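Local coordinates for protein N-acylethanolamine-hydrolyzing acid amidase subunit beta (Caenorhabditis elegans, PDB 6DY3) that probably hydrolyses bioactive fatty acid amides such as N-palmitoylethanolamine to ethanolamine and free fatty acids, as the beta subunit, of Ntn-hydrolase fold, of a self-cleaved lysosomal amidase, at residues 42-47 with 95-100; 66-71 with 120-125; 115-120 with 137-142; 158-163 with 177-182. All coordinates share one frame; numbering follows the deposited sequence.

Contact 1 (42-47 with 95-100); sequences IQYSGL and FIRDVL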
loop_
_atom_site.group_PDB
_atom_site.type_symbol
_atom_site.label_atom_id
_atom_site.label_comp_id
_atom_site.label_asym_id
_atom_site.label_seq_id
_atom_site.Cartn_x
_atom_site.Cartn_y
_atom_site.Cartn_z
ATOM N N ILE B 42 16.138 -12.514 -1.578
ATOM C CA ILE B 42 14.956 -11.667 -1.470
ATOM C C ILE B 42 15.201 -10.385 -2.254
ATOM O O ILE B 42 16.092 -9.595 -1.919
ATOM C CB ILE B 42 14.618 -11.369 -0.002
ATOM C CG1 ILE B 42 14.195 -12.655 0.716
ATOM C CG2 ILE B 42 13.500 -10.321 0.090
ATOM C CD1 ILE B 42 13.882 -12.479 2.185
ATOM N N GLN B 43 14.400 -10.168 -3.296
ATOM C CA GLN B 43 14.491 -8.936 -4.069
ATOM C C GLN B 43 13.760 -7.800 -3.369
ATOM O O GLN B 43 14.290 -6.691 -3.243
ATOM C CB GLN B 43 13.921 -9.158 -5.470
ATOM C CG GLN B 43 14.564 -10.314 -6.211
ATOM C CD GLN B 43 16.065 -10.184 -6.281
ATOM O OE1 GLN B 43 16.586 -9.245 -6.876
ATOM N NE2 GLN B 43 16.771 -11.114 -5.651
ATOM N N TYR B 44 12.539 -8.060 -2.916
ATOM C CA TYR B 44 11.751 -7.075 -2.196
ATOM C C TYR B 44 10.630 -7.819 -1.494
ATOM O O TYR B 44 10.307 -8.958 -1.838
ATOM C CB TYR B 44 11.194 -5.986 -3.128
ATOM C CG TYR B 44 10.420 -6.525 -4.313
ATOM C CD1 TYR B 44 9.045 -6.661 -4.265
ATOM C CD2 TYR B 44 11.073 -6.914 -5.475
ATOM C CE1 TYR B 44 8.343 -7.158 -5.337
ATOM C CE2 TYR B 44 10.374 -7.411 -6.556
ATOM C CZ TYR B 44 9.011 -7.534 -6.479
ATOM O OH TYR B 44 8.303 -8.032 -7.548
ATOM N N SER B 45 10.071 -7.172 -0.481
ATOM C CA SER B 45 8.985 -7.725 0.311
ATOM C C SER B 45 7.803 -6.769 0.271
ATOM O O SER B 45 7.921 -5.612 -0.146
ATOM C CB SER B 45 9.426 -7.975 1.758
ATOM O OG SER B 45 10.612 -8.748 1.803
ATOM N N GLY B 46 6.650 -7.263 0.704
ATOM C CA GLY B 46 5.464 -6.437 0.732
ATOM C C GLY B 46 4.338 -7.094 1.492
ATOM O O GLY B 46 4.344 -8.302 1.744
ATOM N N LEU B 47 3.385 -6.262 1.888
ATOM C CA LEU B 47 2.106 -6.724 2.397
ATOM C C LEU B 47 1.094 -6.664 1.261
ATOM O O LEU B 47 1.147 -5.770 0.410
ATOM C CB LEU B 47 1.645 -5.868 3.575
ATOM C CG LEU B 47 2.417 -6.048 4.887
ATOM C CD1 LEU B 47 2.109 -4.913 5.859
ATOM C CD2 LEU B 47 2.088 -7.385 5.525
ATOM N N PHE B 95 2.600 -0.615 -10.515
ATOM C CA PHE B 95 3.659 0.372 -10.666
ATOM C C PHE B 95 4.569 0.363 -9.447
ATOM O O PHE B 95 5.798 0.386 -9.581
ATOM C CB PHE B 95 3.052 1.759 -10.884
ATOM C CG PHE B 95 4.066 2.832 -11.170
ATOM C CD1 PHE B 95 4.364 3.175 -12.472
ATOM C CD2 PHE B 95 4.715 3.493 -10.148
ATOM C CE1 PHE B 95 5.291 4.153 -12.749
ATOM C CE2 PHE B 95 5.642 4.469 -10.420
ATOM C CZ PHE B 95 5.932 4.801 -11.722
ATOM N N ILE B 96 3.978 0.312 -8.247
ATOM C CA ILE B 96 4.765 0.257 -7.014
ATOM C C ILE B 96 5.646 -0.986 -7.003
ATOM O O ILE B 96 6.841 -0.920 -6.692
ATOM C CB ILE B 96 3.845 0.295 -5.778
ATOM C CG1 ILE B 96 2.897 1.507 -5.821
ATOM C CG2 ILE B 96 4.673 0.293 -4.491
ATOM C CD1 ILE B 96 3.591 2.851 -5.738
ATOM N N ARG B 97 5.062 -2.144 -7.319
ATOM C CA ARG B 97 5.836 -3.380 -7.313
ATOM C C ARG B 97 6.968 -3.315 -8.325
ATOM O O ARG B 97 8.073 -3.800 -8.064
ATOM C CB ARG B 97 4.924 -4.572 -7.600
ATOM C CG ARG B 97 5.649 -5.902 -7.661
ATOM C CD ARG B 97 4.685 -7.033 -7.944
ATOM N NE ARG B 97 5.374 -8.265 -8.319
ATOM C CZ ARG B 97 4.756 -9.380 -8.702
ATOM N NH1 ARG B 97 3.429 -9.420 -8.763
ATOM N NH2 ARG B 97 5.467 -10.456 -9.028
ATOM N N ASP B 98 6.711 -2.716 -9.488
ATOM C CA ASP B 98 7.749 -2.594 -10.504
ATOM C C ASP B 98 8.898 -1.726 -10.012
ATOM O O ASP B 98 10.062 -1.978 -10.341
ATOM C CB ASP B 98 7.150 -2.021 -11.788
ATOM C CG ASP B 98 8.166 -1.896 -12.902
ATOM O OD1 ASP B 98 8.468 -2.921 -13.553
ATOM O OD2 ASP B 98 8.657 -0.770 -13.132
ATOM N N VAL B 99 8.592 -0.687 -9.237
ATOM C CA VAL B 99 9.653 0.144 -8.676
ATOM C C VAL B 99 10.471 -0.649 -7.666
ATOM O O VAL B 99 11.706 -0.570 -7.647
ATOM C CB VAL B 99 9.057 1.421 -8.050
ATOM C CG1 VAL B 99 10.129 2.215 -7.296
ATOM C CG2 VAL B 99 8.418 2.285 -9.120
ATOM N N LEU B 100 9.801 -1.428 -6.811
ATOM C CA LEU B 100 10.515 -2.247 -5.837
ATOM C C LEU B 100 11.424 -3.259 -6.517
ATOM O O LEU B 100 12.449 -3.649 -5.949
ATOM C CB LEU B 100 9.523 -2.976 -4.925
ATOM C CG LEU B 100 8.805 -2.135 -3.868
ATOM C CD1 LEU B 100 7.695 -2.943 -3.204
ATOM C CD2 LEU B 100 9.792 -1.624 -2.833
#

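Contact 2 (66-71 with 120-125); sequences VSLNAR and SPSYII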
loop_
_atom_site.group_PDB
_atom_site.type_symbol
_atom_site.label_atom_id
_atom_site.label_comp_id
_atom_site.label_asym_id
_atom_site.label_seq_id
_atom_site.Cartn_x
_atom_site.Cartn_y
_atom_site.Cartn_z
ATOM N N VAL B 66 8.333 1.712 1.127
ATOM C CA VAL B 66 7.329 2.551 0.486
ATOM C C VAL B 66 5.945 2.128 0.955
ATOM O O VAL B 66 5.693 0.952 1.234
ATOM C CB VAL B 66 7.428 2.486 -1.053
ATOM C CG1 VAL B 66 7.256 1.068 -1.534
ATOM C CG2 VAL B 66 6.394 3.394 -1.684
ATOM N N SER B 67 5.055 3.115 1.073
ATOM C CA SER B 67 3.636 2.880 1.310
ATOM C C SER B 67 2.825 3.921 0.548
ATOM O O SER B 67 3.235 5.079 0.420
ATOM C CB SER B 67 3.284 2.935 2.808
ATOM O OG SER B 67 3.370 4.257 3.315
ATOM N N LEU B 68 1.661 3.509 0.054
ATOM C CA LEU B 68 0.801 4.383 -0.733
ATOM C C LEU B 68 -0.507 4.631 0.005
ATOM O O LEU B 68 -1.155 3.687 0.466
ATOM C CB LEU B 68 0.514 3.782 -2.110
ATOM C CG LEU B 68 -0.330 4.665 -3.026
ATOM C CD1 LEU B 68 0.260 4.710 -4.424
ATOM C CD2 LEU B 68 -1.766 4.165 -3.059
ATOM N N ASN B 69 -0.878 5.904 0.122
ATOM C CA ASN B 69 -2.170 6.313 0.650
ATOM C C ASN B 69 -3.027 6.842 -0.492
ATOM O O ASN B 69 -2.570 7.667 -1.289
ATOM C CB ASN B 69 -2.018 7.392 1.724
ATOM C CG ASN B 69 -1.270 6.906 2.948
ATOM O OD1 ASN B 69 -0.692 5.814 2.948
ATOM N ND2 ASN B 69 -1.274 7.720 4.003
ATOM N N ALA B 70 -4.267 6.379 -0.562
ATOM C CA ALA B 70 -5.197 6.956 -1.512
ATOM C C ALA B 70 -5.471 8.401 -1.128
ATOM O O ALA B 70 -5.413 8.775 0.046
ATOM C CB ALA B 70 -6.495 6.157 -1.547
ATOM N N ARG B 71 -5.749 9.222 -2.135
ATOM C CA ARG B 71 -5.971 10.649 -1.939
ATOM C C ARG B 71 -7.372 10.969 -2.431
ATOM O O ARG B 71 -7.677 10.781 -3.613
ATOM C CB ARG B 71 -4.925 11.474 -2.690
ATOM C CG ARG B 71 -4.828 12.916 -2.270
ATOM C CD ARG B 71 -3.706 13.591 -3.030
ATOM N NE ARG B 71 -3.545 14.992 -2.668
ATOM C CZ ARG B 71 -2.701 15.818 -3.274
ATOM N NH1 ARG B 71 -1.947 15.378 -4.274
ATOM N NH2 ARG B 71 -2.608 17.082 -2.884
ATOM N N SER B 120 -2.713 8.012 -10.558
ATOM C CA SER B 120 -3.874 8.231 -9.719
ATOM C C SER B 120 -3.482 9.105 -8.528
ATOM O O SER B 120 -2.420 8.880 -7.926
ATOM C CB SER B 120 -4.436 6.894 -9.241
ATOM O OG SER B 120 -5.688 7.059 -8.599
ATOM N N PRO B 121 -4.278 10.116 -8.175
ATOM C CA PRO B 121 -3.916 10.960 -7.030
ATOM C C PRO B 121 -3.741 10.119 -5.775
ATOM O O PRO B 121 -4.546 9.237 -5.475
ATOM C CB PRO B 121 -5.096 11.930 -6.916
ATOM C CG PRO B 121 -5.675 11.977 -8.277
ATOM C CD PRO B 121 -5.502 10.596 -8.834
ATOM N N SER B 122 -2.665 10.388 -5.050
ATOM C CA SER B 122 -2.298 9.560 -3.913
ATOM C C SER B 122 -1.128 10.228 -3.203
ATOM O O SER B 122 -0.572 11.223 -3.677
ATOM C CB SER B 122 -1.937 8.141 -4.359
ATOM O OG SER B 122 -0.939 8.179 -5.362
ATOM N N TYR B 123 -0.768 9.668 -2.055
ATOM C CA TYR B 123 0.442 10.040 -1.340
ATOM C C TYR B 123 1.351 8.825 -1.301
ATOM O O TYR B 123 0.960 7.773 -0.784
ATOM C CB TYR B 123 0.135 10.505 0.079
ATOM C CG TYR B 123 -0.661 11.785 0.170
ATOM C CD1 TYR B 123 -0.091 13.006 -0.171
ATOM C CD2 TYR B 123 -1.973 11.778 0.632
ATOM C CE1 TYR B 123 -0.811 14.179 -0.072
ATOM C CE2 TYR B 123 -2.698 12.948 0.736
ATOM C CZ TYR B 123 -2.112 14.143 0.383
ATOM O OH TYR B 123 -2.835 15.308 0.488
ATOM N N ILE B 124 2.561 8.977 -1.826
ATOM C CA ILE B 124 3.576 7.933 -1.788
ATOM C C ILE B 124 4.606 8.345 -0.746
ATOM O O ILE B 124 5.261 9.387 -0.885
ATOM C CB ILE B 124 4.223 7.717 -3.166
ATOM C CG1 ILE B 124 3.153 7.322 -4.187
ATOM C CG2 ILE B 124 5.303 6.650 -3.078
ATOM C CD1 ILE B 124 3.648 7.224 -5.609
ATOM N N ILE B 125 4.741 7.536 0.298
ATOM C CA ILE B 125 5.652 7.805 1.404
ATOM C C ILE B 125 6.827 6.850 1.271
ATOM O O ILE B 125 6.642 5.628 1.242
ATOM C CB ILE B 125 4.955 7.645 2.765
ATOM C CG1 ILE B 125 3.859 8.703 2.940
ATOM C CG2 ILE B 125 5.960 7.730 3.902
ATOM C CD1 ILE B 125 2.514 8.326 2.347
#

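Contact 3 (115-120 with 137-142); sequences RTHLFS and ISRNRW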
loop_
_atom_site.group_PDB
_atom_site.type_symbol
_atom_site.label_atom_id
_atom_site.label_comp_id
_atom_site.label_asym_id
_atom_site.label_seq_id
_atom_site.Cartn_x
_atom_site.Cartn_y
_atom_site.Cartn_z
ATOM N N ARG B 115 7.974 10.965 -11.508
ATOM C CA ARG B 115 7.928 11.259 -12.933
ATOM C C ARG B 115 6.604 11.914 -13.306
ATOM O O ARG B 115 5.542 11.546 -12.796
ATOM C CB ARG B 115 8.129 9.982 -13.748
ATOM C CG ARG B 115 9.567 9.502 -13.807
ATOM C CD ARG B 115 9.747 8.466 -14.913
ATOM N NE ARG B 115 8.989 7.239 -14.647
ATOM C CZ ARG B 115 9.519 6.090 -14.222
ATOM N NH1 ARG B 115 10.830 5.970 -14.014
ATOM N NH2 ARG B 115 8.730 5.042 -14.010
ATOM N N THR B 116 6.673 12.891 -14.207
ATOM C CA THR B 116 5.482 13.586 -14.687
ATOM C C THR B 116 4.779 12.688 -15.692
ATOM O O THR B 116 5.168 12.615 -16.859
ATOM C CB THR B 116 5.843 14.926 -15.319
ATOM O OG1 THR B 116 6.479 15.764 -14.349
ATOM C CG2 THR B 116 4.588 15.623 -15.832
ATOM N N HIS B 117 3.747 11.990 -15.232
ATOM C CA HIS B 117 2.911 11.182 -16.105
ATOM C C HIS B 117 1.605 10.919 -15.375
ATOM O O HIS B 117 1.498 11.141 -14.169
ATOM C CB HIS B 117 3.607 9.875 -16.505
ATOM C CG HIS B 117 4.199 9.123 -15.354
ATOM N ND1 HIS B 117 3.522 8.908 -14.173
ATOM C CD2 HIS B 117 5.413 8.544 -15.201
ATOM C CE1 HIS B 117 4.290 8.223 -13.346
ATOM N NE2 HIS B 117 5.444 7.990 -13.944
ATOM N N LEU B 118 0.608 10.459 -16.126
ATOM C CA LEU B 118 -0.684 10.151 -15.524
ATOM C C LEU B 118 -0.506 9.165 -14.378
ATOM O O LEU B 118 0.052 8.078 -14.553
ATOM C CB LEU B 118 -1.647 9.586 -16.572
ATOM C CG LEU B 118 -2.365 10.594 -17.475
ATOM C CD1 LEU B 118 -3.208 9.855 -18.492
ATOM C CD2 LEU B 118 -3.231 11.567 -16.681
ATOM N N PHE B 119 -0.978 9.554 -13.198
ATOM C CA PHE B 119 -0.932 8.677 -12.041
ATOM C C PHE B 119 -2.087 9.034 -11.123
ATOM O O PHE B 119 -2.411 10.212 -10.947
ATOM C CB PHE B 119 0.398 8.789 -11.299
ATOM C CG PHE B 119 0.684 7.622 -10.412
ATOM C CD1 PHE B 119 1.264 6.474 -10.927
ATOM C CD2 PHE B 119 0.363 7.665 -9.064
ATOM C CE1 PHE B 119 1.523 5.388 -10.110
ATOM C CE2 PHE B 119 0.617 6.583 -8.234
ATOM C CZ PHE B 119 1.197 5.443 -8.754
ATOM N N SER B 120 -2.713 8.012 -10.558
ATOM C CA SER B 120 -3.874 8.231 -9.719
ATOM C C SER B 120 -3.482 9.105 -8.528
ATOM O O SER B 120 -2.420 8.880 -7.926
ATOM C CB SER B 120 -4.436 6.894 -9.241
ATOM O OG SER B 120 -5.688 7.059 -8.599
ATOM N N ILE B 137 5.484 12.001 -1.263
ATOM C CA ILE B 137 5.290 12.369 -2.660
ATOM C C ILE B 137 3.796 12.541 -2.896
ATOM O O ILE B 137 3.015 11.599 -2.716
ATOM C CB ILE B 137 5.883 11.318 -3.609
ATOM C CG1 ILE B 137 7.388 11.177 -3.360
ATOM C CG2 ILE B 137 5.585 11.684 -5.068
ATOM C CD1 ILE B 137 8.040 10.037 -4.115
ATOM N N SER B 138 3.399 13.738 -3.305
ATOM C CA SER B 138 2.000 14.050 -3.559
ATOM C C SER B 138 1.745 13.931 -5.055
ATOM O O SER B 138 2.192 14.778 -5.835
ATOM C CB SER B 138 1.656 15.450 -3.061
ATOM O OG SER B 138 1.955 15.566 -1.684
ATOM N N ARG B 139 1.036 12.879 -5.451
ATOM C CA ARG B 139 0.587 12.738 -6.831
ATOM C C ARG B 139 -0.675 13.572 -6.990
ATOM O O ARG B 139 -1.712 13.268 -6.387
ATOM C CB ARG B 139 0.332 11.271 -7.172
ATOM C CG ARG B 139 1.565 10.385 -7.053
ATOM C CD ARG B 139 2.707 10.871 -7.941
ATOM N NE ARG B 139 2.268 11.181 -9.298
ATOM C CZ ARG B 139 3.086 11.368 -10.326
ATOM N NH1 ARG B 139 4.396 11.273 -10.165
ATOM N NH2 ARG B 139 2.591 11.647 -11.519
ATOM N N ASN B 140 -0.592 14.619 -7.801
ATOM C CA ASN B 140 -1.684 15.567 -7.953
ATOM C C ASN B 140 -2.521 15.216 -9.173
ATOM O O ASN B 140 -2.158 14.367 -9.988
ATOM C CB ASN B 140 -1.143 16.997 -8.074
ATOM C CG ASN B 140 -0.317 17.412 -6.875
ATOM O OD1 ASN B 140 -0.696 17.166 -5.732
ATOM N ND2 ASN B 140 0.827 18.038 -7.132
ATOM N N ARG B 141 -3.660 15.887 -9.282
ATOM C CA ARG B 141 -4.516 15.763 -10.447
ATOM C C ARG B 141 -3.840 16.463 -11.639
ATOM O O ARG B 141 -3.688 17.691 -11.607
ATOM C CB ARG B 141 -5.883 16.378 -10.182
ATOM C CG ARG B 141 -6.712 15.604 -9.178
ATOM C CD ARG B 141 -8.001 16.334 -8.863
ATOM N NE ARG B 141 -8.929 15.512 -8.092
ATOM C CZ ARG B 141 -10.078 15.956 -7.584
ATOM N NH1 ARG B 141 -10.438 17.223 -7.760
ATOM N NH2 ARG B 141 -10.868 15.133 -6.899
ATOM N N TRP B 142 -3.426 15.734 -12.684
ATOM C CA TRP B 142 -3.520 14.268 -12.801
ATOM C C TRP B 142 -2.197 13.678 -13.252
ATOM O O TRP B 142 -2.111 12.482 -13.521
ATOM C CB TRP B 142 -4.625 13.884 -13.788
ATOM C CG TRP B 142 -5.991 14.339 -13.366
ATOM C CD1 TRP B 142 -6.618 15.493 -13.728
ATOM C CD2 TRP B 142 -6.903 13.640 -12.509
ATOM N NE1 TRP B 142 -7.859 15.561 -13.146
ATOM C CE2 TRP B 142 -8.058 14.437 -12.390
ATOM C CE3 TRP B 142 -6.854 12.420 -11.831
ATOM C CZ2 TRP B 142 -9.157 14.052 -11.624
ATOM C CZ3 TRP B 142 -7.942 12.041 -11.068
ATOM C CH2 TRP B 142 -9.079 12.855 -10.971
HETATM O O HOH W 1 -0.345 12.217 -10.599
#

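Contact 4 (158-163 with 177-182); sequences FLVETN and TAIQKL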
loop_
_atom_site.group_PDB
_atom_site.type_symbol
_atom_site.label_atom_id
_atom_site.label_comp_id
_atom_site.label_asym_id
_atom_site.label_seq_id
_atom_site.Cartn_x
_atom_site.Cartn_y
_atom_site.Cartn_z
ATOM N N PHE B 158 9.933 14.163 11.366
ATOM C CA PHE B 158 8.898 13.196 11.018
ATOM C C PHE B 158 7.969 13.762 9.950
ATOM O O PHE B 158 7.857 14.976 9.761
ATOM C CB PHE B 158 8.080 12.758 12.252
ATOM C CG PHE B 158 7.347 13.879 12.935
ATOM C CD1 PHE B 158 6.117 14.308 12.474
ATOM C CD2 PHE B 158 7.878 14.484 14.053
ATOM C CE1 PHE B 158 5.445 15.335 13.103
ATOM C CE2 PHE B 158 7.208 15.511 14.688
ATOM C CZ PHE B 158 5.990 15.935 14.212
ATOM N N LEU B 159 7.306 12.847 9.244
ATOM C CA LEU B 159 6.302 13.172 8.241
ATOM C C LEU B 159 5.088 12.284 8.468
ATOM O O LEU B 159 5.232 11.080 8.705
ATOM C CB LEU B 159 6.832 12.964 6.822
ATOM C CG LEU B 159 7.929 13.914 6.352
ATOM C CD1 LEU B 159 8.615 13.359 5.123
ATOM C CD2 LEU B 159 7.356 15.283 6.069
ATOM N N VAL B 160 3.897 12.882 8.413
ATOM C CA VAL B 160 2.641 12.169 8.620
ATOM C C VAL B 160 1.672 12.542 7.507
ATOM O O VAL B 160 1.492 13.727 7.203
ATOM C CB VAL B 160 2.017 12.484 9.993
ATOM C CG1 VAL B 160 0.715 11.703 10.181
ATOM C CG2 VAL B 160 2.997 12.169 11.103
ATOM N N GLU B 161 1.016 11.539 6.932
ATOM C CA GLU B 161 0.056 11.788 5.872
ATOM C C GLU B 161 -1.062 10.756 5.953
ATOM O O GLU B 161 -0.837 9.608 6.340
ATOM C CB GLU B 161 0.743 11.757 4.493
ATOM C CG GLU B 161 -0.043 12.448 3.389
ATOM C CD GLU B 161 -0.447 13.871 3.761
ATOM O OE1 GLU B 161 0.440 14.756 3.779
ATOM O OE2 GLU B 161 -1.644 14.102 4.051
ATOM N N THR B 162 -2.280 11.177 5.590
ATOM C CA THR B 162 -3.419 10.266 5.549
ATOM C C THR B 162 -3.996 10.300 4.140
ATOM O O THR B 162 -3.261 10.067 3.185
ATOM C CB THR B 162 -4.423 10.597 6.644
ATOM O OG1 THR B 162 -4.904 11.938 6.463
ATOM C CG2 THR B 162 -3.792 10.478 8.003
ATOM N N ASN B 163 -5.295 10.582 3.987
ATOM C CA ASN B 163 -6.009 10.420 2.732
ATOM C C ASN B 163 -6.517 11.719 2.119
ATOM O O ASN B 163 -7.018 11.689 0.991
ATOM C CB ASN B 163 -7.214 9.493 2.944
ATOM C CG ASN B 163 -6.805 8.095 3.321
ATOM O OD1 ASN B 163 -7.271 7.557 4.329
ATOM N ND2 ASN B 163 -5.935 7.491 2.515
ATOM N N THR B 177 -3.614 13.423 15.871
ATOM C CA THR B 177 -3.173 12.630 17.011
ATOM C C THR B 177 -1.757 12.111 16.808
ATOM O O THR B 177 -0.920 12.188 17.716
ATOM C CB THR B 177 -4.144 11.473 17.238
ATOM O OG1 THR B 177 -5.445 11.999 17.528
ATOM C CG2 THR B 177 -3.677 10.583 18.384
ATOM N N ALA B 178 -1.465 11.582 15.619
ATOM C CA ALA B 178 -0.135 11.039 15.365
ATOM C C ALA B 178 0.936 12.112 15.504
ATOM O O ALA B 178 2.033 11.840 16.005
ATOM C CB ALA B 178 -0.083 10.403 13.974
ATOM N N ILE B 179 0.637 13.341 15.076
ATOM C CA ILE B 179 1.620 14.417 15.188
ATOM C C ILE B 179 1.835 14.788 16.646
ATOM O O ILE B 179 2.969 15.019 17.079
ATOM C CB ILE B 179 1.174 15.636 14.358
ATOM C CG1 ILE B 179 1.126 15.276 12.869
ATOM C CG2 ILE B 179 2.106 16.822 14.604
ATOM C CD1 ILE B 179 0.406 16.302 12.014
ATOM N N GLN B 180 0.755 14.859 17.423
ATOM C CA GLN B 180 0.891 15.125 18.850
ATOM C C GLN B 180 1.713 14.035 19.522
ATOM O O GLN B 180 2.600 14.322 20.334
ATOM C CB GLN B 180 -0.490 15.248 19.495
ATOM C CG GLN B 180 -1.183 16.572 19.188
ATOM C CD GLN B 180 -2.602 16.648 19.736
ATOM O OE1 GLN B 180 -3.073 15.728 20.410
ATOM N NE2 GLN B 180 -3.293 17.752 19.445
ATOM N N LYS B 181 1.440 12.775 19.183
ATOM C CA LYS B 181 2.117 11.671 19.846
ATOM C C LYS B 181 3.602 11.644 19.499
ATOM O O LYS B 181 4.442 11.380 20.368
ATOM C CB LYS B 181 1.441 10.354 19.467
ATOM C CG LYS B 181 1.622 9.237 20.485
ATOM C CD LYS B 181 0.907 9.542 21.788
ATOM C CE LYS B 181 1.127 8.455 22.823
ATOM N NZ LYS B 181 0.305 8.721 24.036
ATOM N N LEU B 182 3.950 11.932 18.243
ATOM C CA LEU B 182 5.359 11.994 17.868
ATOM C C LEU B 182 6.085 13.093 18.632
ATOM O O LEU B 182 7.237 12.919 19.048
ATOM C CB LEU B 182 5.490 12.213 16.361
ATOM C CG LEU B 182 5.163 11.002 15.489
ATOM C CD1 LEU B 182 4.803 11.452 14.090
ATOM C CD2 LEU B 182 6.336 10.031 15.450
#

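Contact 1 (42-47 with 95-100)
Tyr44 carries this contact, offering its hydroxyl to Arg97 and one ring face to Leu100. The polar part is a single hydrogen bond from Arg97 NE to Tyr44 OH, 3.0 Å long with an N-H...O angle of 160°. The oxygen lies at the edge of the guanidinium, close to its plane, while ring and guanidinium planes are 51° apart. Arg97 reaches it with a chain extended from CG to NE, which also sets Arg97 CG 3.8 Å from Tyr44 CE1. The hydroxyl is bonded to Glu101 as well, one turn further along the helix, so two partners fix its place.

The apolar part is a CH-pi contact: Leu100 CB stands over the face of the Tyr44 ring, 4.1 Å from its centroid. Chi1 of Tyr44, 53°, places CG between the backbone N and carbonyl carbon and swings the ring toward the helix. Beyond it, Leu100 CD1 is 4.1 Å from Ser45 O.

Strand and helix run roughly antiparallel, the axes of the two segments coming within 9.1 Å of each other. A classic beta bulge opposite Phe36 interrupts the strand at Gln43 and Tyr44, and the Phe36 ring stacks on Tyr44. Arg97 continues to Asn53 O and to a salt bridge with Glu77 of the alpha subunit, while helix 92-102 packs through Leu100 and Ile96 on strand 64-70.

Contact 2 (66-71 with 120-125)
Arg71 lays its aliphatic chain over one face of the Tyr123 ring, CD standing 4.1 Å from the centroid, a CH-pi contact. The two side chains cross at about a right angle at the end of an antiparallel ladder between strands 64-70 and 122-127, neighbours in the seven-stranded sheet of this Ntn-hydrolase fold. The ladder rests on two hydrogen-bonded pairs, Ser67 with Ile125 and Asn69 with Tyr123; Ile125 N to Ser67 O is 2.9 Å at 177°, almost straight. On the face bearing Leu68 and Ile124, Leu68 CD1 meets Ile124 CG1 at 3.9 Å, and Val66 CG2 lies beside Ile124 CG2 at 3.7 Å. Asn69 and Ser67 occupy the other face, where both bond to Ser3, and the Asn69 side chain is about 4 Å from that of Cys1, the probable nucleophile.

Arg71 is extended from CG to NE, with CG trans to the backbone N (chi1 -164°); NE forms a salt bridge with Asp165 and NH1 bonds Asn140 OD1. A leucine in its place would probably leave Asp165 without this charged mate and Asn140 OD1 without this donor. At the ladder's end, Ser122 OG donates to Ser120 O at 3.0 Å, tilted 25° from the carbonyl plane.

Contact 3 (115-120 with 137-142)
Bends at chi2 (-58°) and chi3 (-47°) fold Arg139 back so that its guanidinium meets Arg115 O while its aliphatic part passes Phe119. Phe119 CG points away from its own backbone N (chi1 -161°), which turns the ring to the arginine chain; Phe119 CD2 is 3.6 Å from Arg139 CG. The guanidinium grips Arg115 O end-on with NH1 and NH2, the oxygen lying nearly in the guanidinium plane: Arg139 NH1 is 2.9 Å from that oxygen and Arg139 NH2 is 3.2 Å from it. NH1 also donates to Phe113 O, just before the loop.

A water joins the two segments further along, accepting from Arg139 NE and donating to Phe119 O and Asn140 O, the latter at 2.9 Å. Near it, Phe119 N donates to Trp142 O at 3.2 Å, and Leu118 CD2 packs on Trp142 CB at 4.0 Å. The peptide before Trp142 is modelled as cis.

The loop after helix 106-113 is thus tied to the strand end largely through one arginine, with a backbone bond and a water beside it, and the arginine's charge meets backbone carbonyl oxygens. Electrostatically the bonds are charge-to-dipole, and the positive group probably polarises the Arg115 carbonyl.

Contact 4 (158-163 with 177-182)
Strand 158-161, an outermost strand of the five-stranded sheet as counted within this chain, is covered here by helix 173-185, and the interface is wholly apolar. Phe158 and Val160, both pointing toward the helix, meet Ala178, Ile179 and Leu182. Leu182 lies over one face of the Phe158 ring: its CD1 is 4.0 Å from the ring centroid and 29° off the normal, a CH-pi contact, while its CB sits above the ring centre. With chi1 at 61°, Phe158 CG stands over its own main chain, flanked by N and C, and the ring is brought across the helix. At the ring's far end, Ile179 CG2 is 4.0 Å from Phe158 CE1, and these two side chains cross at about a right angle.

Such helix-on-sheet packing belongs to the layered alpha-beta-beta-alpha plan of Ntn hydrolases. Strand and helix run close to antiparallel, at 163°, and the closest approach of the segment axes is 9.1 Å. Replacing Phe158 by an alanine would probably open a gap over Leu182 CD1 and leave Ile179 CG2 without its aromatic neighbour.

Val160 divides its methyls. CG2 slides past Leu182 CD1 at 3.6 Å and touches Ile179 CG1 at 4.0 Å, whereas CG1 reaches Ala178 CB at 4.1 Å. Beyond the strand, Asn163, a site probably important for activity, uses OD1 to bond to the backbone N of Cys1 and to Arg174.

In the fold
Contacts 1, 2 and 3 all reach the seven-stranded sheet, whereas contact 4 covers the edge of the five-stranded one. Contacts 1 and 2 interleave along the chain, as do 2 and 3; contact 4 follows them all. Contact 2 lies nearest the middle of the chain, its centre about 10 Å from that of contact 3 and about 15 Å from those of contacts 1 and 4. Ile96 and Leu100 of contact 1 pack on its Val66, and contact 3 shares Ser120 with it. Ala70 O to Asn163 ND2, at 2.8 Å, joins contact 2 to contact 4, linking the two sheets beside the probable nucleophile. Contacts 1 and 4, about 25 Å apart between centres, lie on opposite sides of the chain's centre.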